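Local structure of sugar ABC transporter substrate-binding protein (Treponema pallidum subsp. pallidum, 5U2P) at residues Y233-L236 / F237-G240; A332-N335 / S336-E340; K364-E368 / K369-I373. The protein probably binds a small solute, perhaps a sugar, in the periplasm and delivers it to an ABC importer, though its ligand has not been established. All blocks are in the same frame, centred on the assembly; numbering follows the deposited sequence.

Along the chain the contacts come in the order 1, 2, 3, each at the C-terminal end of a helix: 227-238, 331-337 and 360-367. Interactions 1 and 2 lie on opposite sides of the chain's centre, their centres about 45 Å apart. Interaction 3 is the most central; its centre is about 29 Å from that of interaction 1 and about 21 Å from that of interaction 2. No two of them touch. Interaction 2 packs against helix 45-58, and interaction 3 leads into strand 372-374 of the six-stranded sheet. Such a spread over a chain with two sheets is consistent with the two-lobed build of periplasmic binding proteins.

Interaction 1: Y233-L236 / F237-G240; sequences YLEL and FKRG
One face of the Y233 ring receives the edge of F237, whose CE2 sits 3.4 Å above the plane of the Y233 ring and over its centre; the planes stand 80° apart, a T-shaped stack between residues i and i+4 in the last turns of helix 227-238, which a Schellman motif closes at G240. F237 CE2 lies nearly equally far from all six ring carbons of Y233. The phenylalanine can reach this spot because the tyrosine CG is anti to its backbone N (chi1 -157°), while that of F237 is anti to its own carbonyl carbon. Y233 is buried, meeting L192 and L193 of helix 191-214; F237, which is partly exposed, touches V242. L236 is buried like Y233, against W160 and L164 of helix 160-172.

Around the helix, E235 and R239 form an i to i+4 salt bridge, opposite charges one turn apart. The carboxylate is turned 80° from the guanidinium, and OE2 alone meets it, at the guanidinium edge. K238 lays its aliphatic CD beside E235 OE1 at 3.4 Å. G240 has a positive phi, which favours glycine, and its N bonds to F237 O. R239 NH2 gives E235 OE2 a weak bond of 3.0 Å, while R239 NE approaches the anti lone pair of that oxygen almost exactly in the guanidinium plane, at an unusually short 2.5 Å.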
ATOM      1  N   TYR A 233     -21.302   2.858   0.073  1.00 32.93           N
ATOM      2  CA  TYR A 233     -20.855   3.416  -1.199  1.00 28.68           C
ATOM      3  C   TYR A 233     -22.034   4.092  -1.915  1.00 28.59           C
ATOM      4  O   TYR A 233     -21.990   5.262  -2.294  1.00 30.95           O
ATOM      5  CB  TYR A 233     -20.252   2.277  -2.031  1.00 32.07           C
ATOM      6  CG  TYR A 233     -19.271   2.644  -3.116  1.00 35.60           C
ATOM      7  CD1 TYR A 233     -18.310   3.623  -2.917  1.00 44.28           C
ATOM      8  CD2 TYR A 233     -19.264   1.961  -4.324  1.00 40.34           C
ATOM      9  CE1 TYR A 233     -17.398   3.933  -3.901  1.00 35.89           C
ATOM     10  CE2 TYR A 233     -18.348   2.267  -5.318  1.00 39.58           C
ATOM     11  CZ  TYR A 233     -17.416   3.258  -5.099  1.00 46.65           C
ATOM     12  OH  TYR A 233     -16.494   3.585  -6.080  1.00 35.85           O
ATOM     13  N   LEU A 234     -23.111   3.329  -2.054  1.00 25.43           N
ATOM     14  CA  LEU A 234     -24.355   3.791  -2.646  1.00 22.99           C
ATOM     15  C   LEU A 234     -24.920   5.031  -1.979  1.00 32.74           C
ATOM     16  O   LEU A 234     -25.414   5.937  -2.654  1.00 34.83           O
ATOM     17  CB  LEU A 234     -25.369   2.644  -2.579  1.00 25.44           C
ATOM     18  CG  LEU A 234     -25.099   1.517  -3.577  1.00 31.85           C
ATOM     19  CD1 LEU A 234     -25.927   0.276  -3.234  1.00 33.85           C
ATOM     20  CD2 LEU A 234     -25.423   2.008  -4.988  1.00 34.31           C
ATOM     21  N   GLU A 235     -24.853   5.066  -0.650  1.00 33.18           N
ATOM     22  CA  GLU A 235     -25.396   6.190   0.105  1.00 34.54           C
ATOM     23  C   GLU A 235     -24.602   7.454  -0.210  1.00 36.46           C
ATOM     24  O   GLU A 235     -25.182   8.539  -0.341  1.00 31.64           O
ATOM     25  CB  GLU A 235     -25.380   5.887   1.605  1.00 39.21           C
ATOM     26  CG  GLU A 235     -26.071   6.936   2.473  1.00 49.83           C
ATOM     27  CD  GLU A 235     -27.576   6.990   2.258  1.00 58.29           C
ATOM     28  OE1 GLU A 235     -28.139   6.055   1.653  1.00 60.23           O
ATOM     29  OE2 GLU A 235     -28.196   7.974   2.697  1.00 44.57           O
ATOM     30  N   LEU A 236     -23.279   7.326  -0.341  1.00 31.92           N
ATOM     31  CA  LEU A 236     -22.455   8.481  -0.717  1.00 31.81           C
ATOM     32  C   LEU A 236     -22.865   9.027  -2.093  1.00 29.43           C
ATOM     33  O   LEU A 236     -22.933  10.242  -2.274  1.00 33.39           O
ATOM     34  CB  LEU A 236     -20.963   8.131  -0.716  1.00 27.39           C
ATOM     35  CG  LEU A 236     -20.359   7.792   0.653  1.00 29.59           C
ATOM     36  CD1 LEU A 236     -18.912   7.426   0.482  1.00 26.21           C
ATOM     37  CD2 LEU A 236     -20.475   8.930   1.656  1.00 28.95           C
ATOM     38  N   PHE A 237     -23.141   8.139  -3.048  1.00 34.57           N
ATOM     39  CA  PHE A 237     -23.577   8.570  -4.385  1.00 31.74           C
ATOM     40  C   PHE A 237     -24.961   9.203  -4.305  1.00 35.66           C
ATOM     41  O   PHE A 237     -25.227  10.240  -4.925  1.00 30.87           O
ATOM     42  CB  PHE A 237     -23.594   7.394  -5.369  1.00 36.36           C
ATOM     43  CG  PHE A 237     -22.219   6.895  -5.757  1.00 52.88           C
ATOM     44  CD1 PHE A 237     -21.447   7.577  -6.680  1.00 54.56           C
ATOM     45  CD2 PHE A 237     -21.706   5.731  -5.201  1.00 63.08           C
ATOM     46  CE1 PHE A 237     -20.187   7.109  -7.033  1.00 61.71           C
ATOM     47  CE2 PHE A 237     -20.447   5.263  -5.551  1.00 48.57           C
ATOM     48  CZ  PHE A 237     -19.695   5.942  -6.463  1.00 33.99           C
ATOM     49  N   LYS A 238     -25.834   8.565  -3.528  1.00 34.75           N
ATOM     50  CA  LYS A 238     -27.218   9.009  -3.342  1.00 62.14           C
ATOM     51  C   LYS A 238     -27.323  10.446  -2.831  1.00 42.06           C
ATOM     52  O   LYS A 238     -28.144  11.234  -3.322  1.00 36.96           O
ATOM     53  CB  LYS A 238     -27.930   8.068  -2.363  1.00 48.49           C
ATOM     54  CG  LYS A 238     -29.373   8.442  -2.009  1.00 69.10           C
ATOM     55  CD  LYS A 238     -29.631   8.255  -0.518  1.00 74.88           C
ATOM     56  CE  LYS A 238     -31.048   8.632  -0.130  1.00 75.64           C
ATOM     57  NZ  LYS A 238     -32.013   7.553  -0.451  1.00 72.05           N
ATOM     58  N   ARG A 239     -26.511  10.778  -1.831  1.00 37.39           N
ATOM     59  CA  ARG A 239     -26.534  12.109  -1.229  1.00 34.06           C
ATOM     60  C   ARG A 239     -25.674  13.110  -1.993  1.00 36.96           C
ATOM     61  O   ARG A 239     -25.624  14.295  -1.641  1.00 34.15           O
ATOM     62  CB  ARG A 239     -26.089  12.028   0.234  1.00 40.90           C
ATOM     63  CG  ARG A 239     -26.938  11.067   1.080  1.00 41.12           C
ATOM     64  CD  ARG A 239     -26.764  11.321   2.581  1.00 38.44           C
ATOM     65  NE  ARG A 239     -27.370  10.272   3.403  1.00 53.41           N
ATOM     66  CZ  ARG A 239     -27.500  10.325   4.728  1.00 59.60           C
ATOM     67  NH1 ARG A 239     -27.083  11.387   5.404  1.00 66.50           N
ATOM     68  NH2 ARG A 239     -28.057   9.312   5.382  1.00 68.18           N
ATOM     69  N   GLY A 240     -25.016  12.651  -3.052  1.00 45.54           N
ATOM     70  CA  GLY A 240     -24.159  13.518  -3.844  1.00 49.46           C
ATOM     71  C   GLY A 240     -22.884  13.946  -3.130  1.00 53.67           C
ATOM     72  O   GLY A 240     -22.270  14.944  -3.485  1.00 38.86           O
TER

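Interaction 2: A332-N335 / S336-E340; sequences AYQN and SFFEE
Q334 and F338 run side by side and point the same way, and the glutamine brings its amide oxygen, OE1, to 3.5 Å from F338 CE1. The amide and ring planes are 58° apart. NE2 of that amide is hydrogen-bonded to L328 O of helix 318-329, while OE1 lies near the CE1 corner of F338 and, farther off, at the edge of the F337 ring. A bend at chi2 (-60°) folds the amide beside the phenylalanine. The backbone oxygen of Q334 accepts from F338 N at 3.0 Å and also lies in plane at the edge of the F338 ring, 3.4 Å from CD1.

These are the final turns of helix 331-337, where i to i+4 bonds also run from S336 N to A332 O and, at 2.8 Å, from F337 N to Y333 O. Beyond F337 the spacing tightens: E339 N bonds to S336 O, and E340 N to F337 O. N335 O accepts from S352 OG, and N335 OD1 takes a weak bond from T351 N; a short polar side chain thus joins the helix to the following loop. F337, buried against L47 and V50 of helix 45-58, stacks on H341, whereas E340 OE2 accepts from S45 OG.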
ATOM      1  N   ALA A 332      21.828   2.219  12.512  1.00 32.37           N
ATOM      2  CA  ALA A 332      22.915   2.968  11.885  1.00 33.22           C
ATOM      3  C   ALA A 332      22.850   2.894  10.366  1.00 36.02           C
ATOM      4  O   ALA A 332      23.034   3.896   9.669  1.00 29.68           O
ATOM      5  CB  ALA A 332      24.268   2.454  12.374  1.00 38.45           C
ATOM      6  N   TYR A 333      22.589   1.697   9.852  1.00 31.33           N
ATOM      7  CA  TYR A 333      22.512   1.515   8.411  1.00 23.89           C
ATOM      8  C   TYR A 333      21.210   2.047   7.836  1.00 25.99           C
ATOM      9  O   TYR A 333      21.212   2.656   6.768  1.00 28.05           O
ATOM     10  CB  TYR A 333      22.700   0.046   8.064  1.00 20.07           C
ATOM     11  CG  TYR A 333      24.153  -0.387   7.977  1.00 21.29           C
ATOM     12  CD1 TYR A 333      24.986  -0.360   9.088  1.00 23.08           C
ATOM     13  CD2 TYR A 333      24.697  -0.813   6.776  1.00 22.82           C
ATOM     14  CE1 TYR A 333      26.296  -0.743   8.996  1.00 27.71           C
ATOM     15  CE2 TYR A 333      26.010  -1.197   6.680  1.00 26.54           C
ATOM     16  CZ  TYR A 333      26.805  -1.165   7.795  1.00 34.26           C
ATOM     17  OH  TYR A 333      28.114  -1.565   7.710  1.00 29.70           O
ATOM     18  N   GLN A 334      20.098   1.825   8.537  1.00 25.15           N
ATOM     19  CA  GLN A 334      18.828   2.390   8.102  1.00 25.44           C
ATOM     20  C   GLN A 334      18.900   3.921   8.051  1.00 23.82           C
ATOM     21  O   GLN A 334      18.371   4.537   7.123  1.00 25.21           O
ATOM     22  CB  GLN A 334      17.684   1.953   9.024  1.00 27.61           C
ATOM     23  CG  GLN A 334      17.321   0.475   8.904  1.00 24.39           C
ATOM     24  CD  GLN A 334      16.895   0.123   7.498  1.00 19.99           C
ATOM     25  OE1 GLN A 334      15.949   0.703   6.963  1.00 20.88           O
ATOM     26  NE2 GLN A 334      17.620  -0.804   6.872  1.00 25.44           N
ATOM     27  N   ASN A 335      19.554   4.522   9.038  1.00 27.21           N
ATOM     28  CA  ASN A 335      19.650   5.983   9.080  1.00 30.88           C
ATOM     29  C   ASN A 335      20.461   6.522   7.902  1.00 29.58           C
ATOM     30  O   ASN A 335      20.054   7.473   7.243  1.00 34.92           O
ATOM     31  CB  ASN A 335      20.246   6.438  10.407  1.00 35.50           C
ATOM     32  CG  ASN A 335      19.230   6.418  11.534  1.00 51.54           C
ATOM     33  OD1 ASN A 335      18.043   6.669  11.317  1.00 52.97           O
ATOM     34  ND2 ASN A 335      19.689   6.121  12.743  1.00 44.66           N
ATOM     35  N   SER A 336      21.580   5.875   7.613  1.00 26.69           N
ATOM     36  CA  SER A 336      22.389   6.213   6.453  1.00 39.07           C
ATOM     37  C   SER A 336      21.617   6.011   5.156  1.00 39.50           C
ATOM     38  O   SER A 336      21.582   6.883   4.288  1.00 31.84           O
ATOM     39  CB  SER A 336      23.666   5.372   6.460  1.00 46.82           C
ATOM     40  OG  SER A 336      24.447   5.614   5.309  1.00 67.30           O
ATOM     41  N   PHE A 337      20.958   4.867   5.038  1.00 30.21           N
ATOM     42  CA  PHE A 337      20.199   4.539   3.846  1.00 24.34           C
ATOM     43  C   PHE A 337      19.119   5.570   3.520  1.00 26.05           C
ATOM     44  O   PHE A 337      18.928   5.938   2.359  1.00 30.23           O
ATOM     45  CB  PHE A 337      19.593   3.136   4.043  1.00 25.91           C
ATOM     46  CG  PHE A 337      18.845   2.597   2.853  1.00 26.74           C
ATOM     47  CD1 PHE A 337      19.424   2.569   1.601  1.00 27.91           C
ATOM     48  CD2 PHE A 337      17.571   2.063   3.009  1.00 27.56           C
ATOM     49  CE1 PHE A 337      18.744   2.050   0.519  1.00 28.77           C
ATOM     50  CE2 PHE A 337      16.877   1.544   1.922  1.00 24.94           C
ATOM     51  CZ  PHE A 337      17.465   1.535   0.678  1.00 32.05           C
ATOM     52  N   PHE A 338      18.388   6.020   4.538  1.00 25.95           N
ATOM     53  CA  PHE A 338      17.258   6.899   4.313  1.00 27.98           C
ATOM     54  C   PHE A 338      17.652   8.372   4.232  1.00 34.57           C
ATOM     55  O   PHE A 338      16.780   9.240   4.143  1.00 33.50           O
ATOM     56  CB  PHE A 338      16.199   6.681   5.392  1.00 22.31           C
ATOM     57  CG  PHE A 338      15.213   5.595   5.020  1.00 21.90           C
ATOM     58  CD1 PHE A 338      15.459   4.273   5.347  1.00 24.29           C
ATOM     59  CD2 PHE A 338      14.099   5.891   4.260  1.00 27.40           C
ATOM     60  CE1 PHE A 338      14.578   3.273   4.963  1.00 20.45           C
ATOM     61  CE2 PHE A 338      13.213   4.895   3.865  1.00 28.34           C
ATOM     62  CZ  PHE A 338      13.456   3.581   4.224  1.00 24.28           C
ATOM     63  N   GLU A 339      18.953   8.649   4.233  1.00 33.88           N
ATOM     64  CA  GLU A 339      19.425   9.976   3.830  1.00 30.91           C
ATOM     65  C   GLU A 339      19.333  10.102   2.304  1.00 48.69           C
ATOM     66  O   GLU A 339      19.354  11.204   1.763  1.00 44.97           O
ATOM     67  CB  GLU A 339      20.852  10.218   4.318  1.00 34.93           C
ATOM     68  CG  GLU A 339      20.928  10.433   5.822  1.00 46.85           C
ATOM     69  CD  GLU A 339      22.346  10.607   6.318  1.00 73.42           C
ATOM     70  OE1 GLU A 339      23.268  10.631   5.477  1.00 73.77           O
ATOM     71  OE2 GLU A 339      22.539  10.717   7.548  1.00 69.71           O
ATOM     72  N   GLU A 340      19.205   8.959   1.631  1.00 30.71           N
ATOM     73  CA  GLU A 340      19.089   8.890   0.178  1.00 35.35           C
ATOM     74  C   GLU A 340      17.790   8.239  -0.289  1.00 39.73           C
ATOM     75  O   GLU A 340      17.156   8.685  -1.238  1.00 30.93           O
ATOM     76  CB  GLU A 340      20.268   8.107  -0.391  1.00 34.73           C
ATOM     77  CG  GLU A 340      21.616   8.653   0.022  1.00 66.90           C
ATOM     78  CD  GLU A 340      22.715   8.242  -0.932  1.00 80.71           C
ATOM     79  OE1 GLU A 340      23.472   7.307  -0.595  1.00 69.82           O
ATOM     80  OE2 GLU A 340      22.817   8.854  -2.017  1.00 88.42           O
TER

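Interaction 3: K364-E368 / K369-I373; sequences KSHIE and KGKVI
The carbonyl of H366 receives K371 N in a 2.9 Å hydrogen bond and, more weakly, K369 N, as helix 360-367 ends in a Schellman motif at G370, where phi is +74°. A type I beta turn from I367 to G370 overlaps the motif, with G370 N bonding to I367 O at 3.0 Å from well above the carbonyl plane. Glycine suits the place because positive phi is easy for a residue without a side chain. K371 then centres an inverse gamma turn, closed by a weak bond from V372 N to G370 O, before strand 372-374, which runs parallel to strand 300-303.

The K371 side chain crosses that of H366 at about a right angle, with K371 CB 3.8 Å from H366 CD2, while K371 O lies in the plane of the imidazole at its edge. The ring is held at both nitrogens: ND1 bonds to S365 OG, 14° out of the ring plane, and NE2 to Q297 O. These two bonds should fix the ring's rotation, and S365 OG is itself bonded to A361 O; a ring with two polar corners suits the junction. On the inner side I367 and V372 bring branched aliphatic groups together, CG1 of the isoleucine to CG2 of the valine, and both also meet I139 of strand 138-145.

At the surface K364 NZ makes a weak, 3.5 Å salt bridge to E368 OE2. The long K369 chain, extended beyond CG, runs back along the last helical turn, placing its CD 3.4 Å from S365 O and its CE 3.5 Å from K364 O.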
ATOM      1  N   LYS A 364       1.779   7.153  14.399  1.00 33.15           N
ATOM      2  CA  LYS A 364       1.862   6.670  15.773  1.00 44.84           C
ATOM      3  C   LYS A 364       0.752   5.681  16.122  1.00 38.16           C
ATOM      4  O   LYS A 364       0.994   4.718  16.843  1.00 34.44           O
ATOM      5  CB  LYS A 364       1.819   7.839  16.767  1.00 51.90           C
ATOM      6  CG  LYS A 364       2.913   8.874  16.570  1.00 57.10           C
ATOM      7  CD  LYS A 364       4.307   8.268  16.696  1.00 68.87           C
ATOM      8  CE  LYS A 364       5.388   9.323  16.492  1.00 86.93           C
ATOM      9  NZ  LYS A 364       6.759   8.735  16.395  1.00 79.29           N
ATOM     10  N   SER A 365      -0.464   5.916  15.630  1.00 34.25           N
ATOM     11  CA  SER A 365      -1.594   5.072  16.008  1.00 31.65           C
ATOM     12  C   SER A 365      -1.660   3.748  15.252  1.00 43.72           C
ATOM     13  O   SER A 365      -2.122   2.750  15.799  1.00 36.96           O
ATOM     14  CB  SER A 365      -2.911   5.828  15.812  1.00 38.08           C
ATOM     15  OG  SER A 365      -3.084   6.277  14.479  1.00 38.64           O
ATOM     16  N   HIS A 366      -1.216   3.735  13.997  1.00 29.77           N
ATOM     17  CA  HIS A 366      -1.366   2.553  13.167  1.00 27.06           C
ATOM     18  C   HIS A 366      -0.055   2.073  12.553  1.00 23.17           C
ATOM     19  O   HIS A 366       0.311   0.910  12.735  1.00 28.23           O
ATOM     20  CB  HIS A 366      -2.395   2.820  12.066  1.00 28.03           C
ATOM     21  CG  HIS A 366      -3.803   2.900  12.568  1.00 32.66           C
ATOM     22  ND1 HIS A 366      -4.314   4.023  13.184  1.00 32.87           N
ATOM     23  CD2 HIS A 366      -4.811   1.996  12.537  1.00 30.62           C
ATOM     24  CE1 HIS A 366      -5.575   3.806  13.516  1.00 40.20           C
ATOM     25  NE2 HIS A 366      -5.903   2.588  13.127  1.00 35.67           N
ATOM     26  N   ILE A 367       0.657   2.937  11.841  1.00 28.52           N
ATOM     27  CA  ILE A 367       1.780   2.442  11.043  1.00 25.52           C
ATOM     28  C   ILE A 367       2.871   1.881  11.962  1.00 29.93           C
ATOM     29  O   ILE A 367       3.376   0.783  11.734  1.00 28.49           O
ATOM     30  CB  ILE A 367       2.348   3.538  10.104  1.00 26.97           C
ATOM     31  CG1 ILE A 367       1.259   4.014   9.127  1.00 28.76           C
ATOM     32  CG2 ILE A 367       3.554   2.992   9.337  1.00 31.33           C
ATOM     33  CD1 ILE A 367       1.591   5.312   8.357  1.00 29.61           C
ATOM     34  N   GLU A 368       3.199   2.599  13.029  1.00 27.11           N
ATOM     35  CA  GLU A 368       4.259   2.146  13.932  1.00 33.91           C
ATOM     36  C   GLU A 368       3.911   0.832  14.632  1.00 40.65           C
ATOM     37  O   GLU A 368       4.800   0.097  15.068  1.00 35.40           O
ATOM     38  CB  GLU A 368       4.567   3.221  14.974  1.00 38.65           C
ATOM     39  CG  GLU A 368       5.972   3.759  14.870  1.00 48.64           C
ATOM     40  CD  GLU A 368       6.259   4.863  15.872  1.00 62.59           C
ATOM     41  OE1 GLU A 368       5.350   5.229  16.650  1.00 51.17           O
ATOM     42  OE2 GLU A 368       7.403   5.364  15.876  1.00 67.92           O
ATOM     43  N   LYS A 369       2.618   0.539  14.714  1.00 36.98           N
ATOM     44  CA  LYS A 369       2.122  -0.655  15.383  1.00 28.82           C
ATOM     45  C   LYS A 369       1.816  -1.770  14.404  1.00 27.92           C
ATOM     46  O   LYS A 369       1.314  -2.827  14.788  1.00 30.49           O
ATOM     47  CB  LYS A 369       0.861  -0.328  16.185  1.00 43.07           C
ATOM     48  CG  LYS A 369       1.022   0.861  17.127  1.00 41.52           C
ATOM     49  CD  LYS A 369      -0.176   1.027  18.046  1.00 48.86           C
ATOM     50  CE  LYS A 369       0.015   2.187  19.004  1.00 50.64           C
ATOM     51  NZ  LYS A 369      -1.097   2.271  19.988  1.00 62.87           N
ATOM     52  N   GLY A 370       2.100  -1.532  13.128  1.00 25.60           N
ATOM     53  CA  GLY A 370       1.888  -2.546  12.113  1.00 24.54           C
ATOM     54  C   GLY A 370       0.437  -2.796  11.741  1.00 23.83           C
ATOM     55  O   GLY A 370       0.132  -3.811  11.097  1.00 26.59           O
ATOM     56  N   LYS A 371      -0.435  -1.848  12.099  1.00 25.76           N
ATOM     57  CA  LYS A 371      -1.865  -1.948  11.832  1.00 28.99           C
ATOM     58  C   LYS A 371      -2.181  -1.481  10.416  1.00 26.10           C
ATOM     59  O   LYS A 371      -2.899  -0.501  10.226  1.00 28.90           O
ATOM     60  CB  LYS A 371      -2.658  -1.125  12.854  1.00 29.30           C
ATOM     61  CG  LYS A 371      -2.635  -1.683  14.280  1.00 44.96           C
ATOM     62  CD  LYS A 371      -3.284  -0.688  15.246  1.00 39.83           C
ATOM     63  CE  LYS A 371      -3.534  -1.291  16.613  1.00 51.05           C
ATOM     64  NZ  LYS A 371      -2.280  -1.765  17.228  1.00 71.44           N
ATOM     65  N   VAL A 372      -1.648  -2.201   9.436  1.00 24.56           N
ATOM     66  CA  VAL A 372      -1.837  -1.885   8.014  1.00 24.29           C
ATOM     67  C   VAL A 372      -1.899  -3.194   7.229  1.00 22.38           C
ATOM     68  O   VAL A 372      -1.060  -4.071   7.441  1.00 23.87           O
ATOM     69  CB  VAL A 372      -0.676  -1.017   7.435  1.00 23.44           C
ATOM     70  CG1 VAL A 372      -0.988  -0.588   6.001  1.00 21.34           C
ATOM     71  CG2 VAL A 372      -0.357   0.183   8.336  1.00 25.53           C
ATOM     72  N   ILE A 373      -2.869  -3.323   6.328  1.00 19.60           N
ATOM     73  CA  ILE A 373      -2.974  -4.458   5.432  1.00 18.67           C
ATOM     74  C   ILE A 373      -3.118  -3.983   4.012  1.00 21.38           C
ATOM     75  O   ILE A 373      -3.487  -2.833   3.771  1.00 23.85           O
ATOM     76  CB  ILE A 373      -4.147  -5.379   5.811  1.00 30.39           C
ATOM     77  CG1 ILE A 373      -5.487  -4.624   5.780  1.00 28.59           C
ATOM     78  CG2 ILE A 373      -3.877  -5.940   7.178  1.00 23.88           C
ATOM     79  CD1 ILE A 373      -6.716  -5.560   6.051  1.00 31.49           C
TER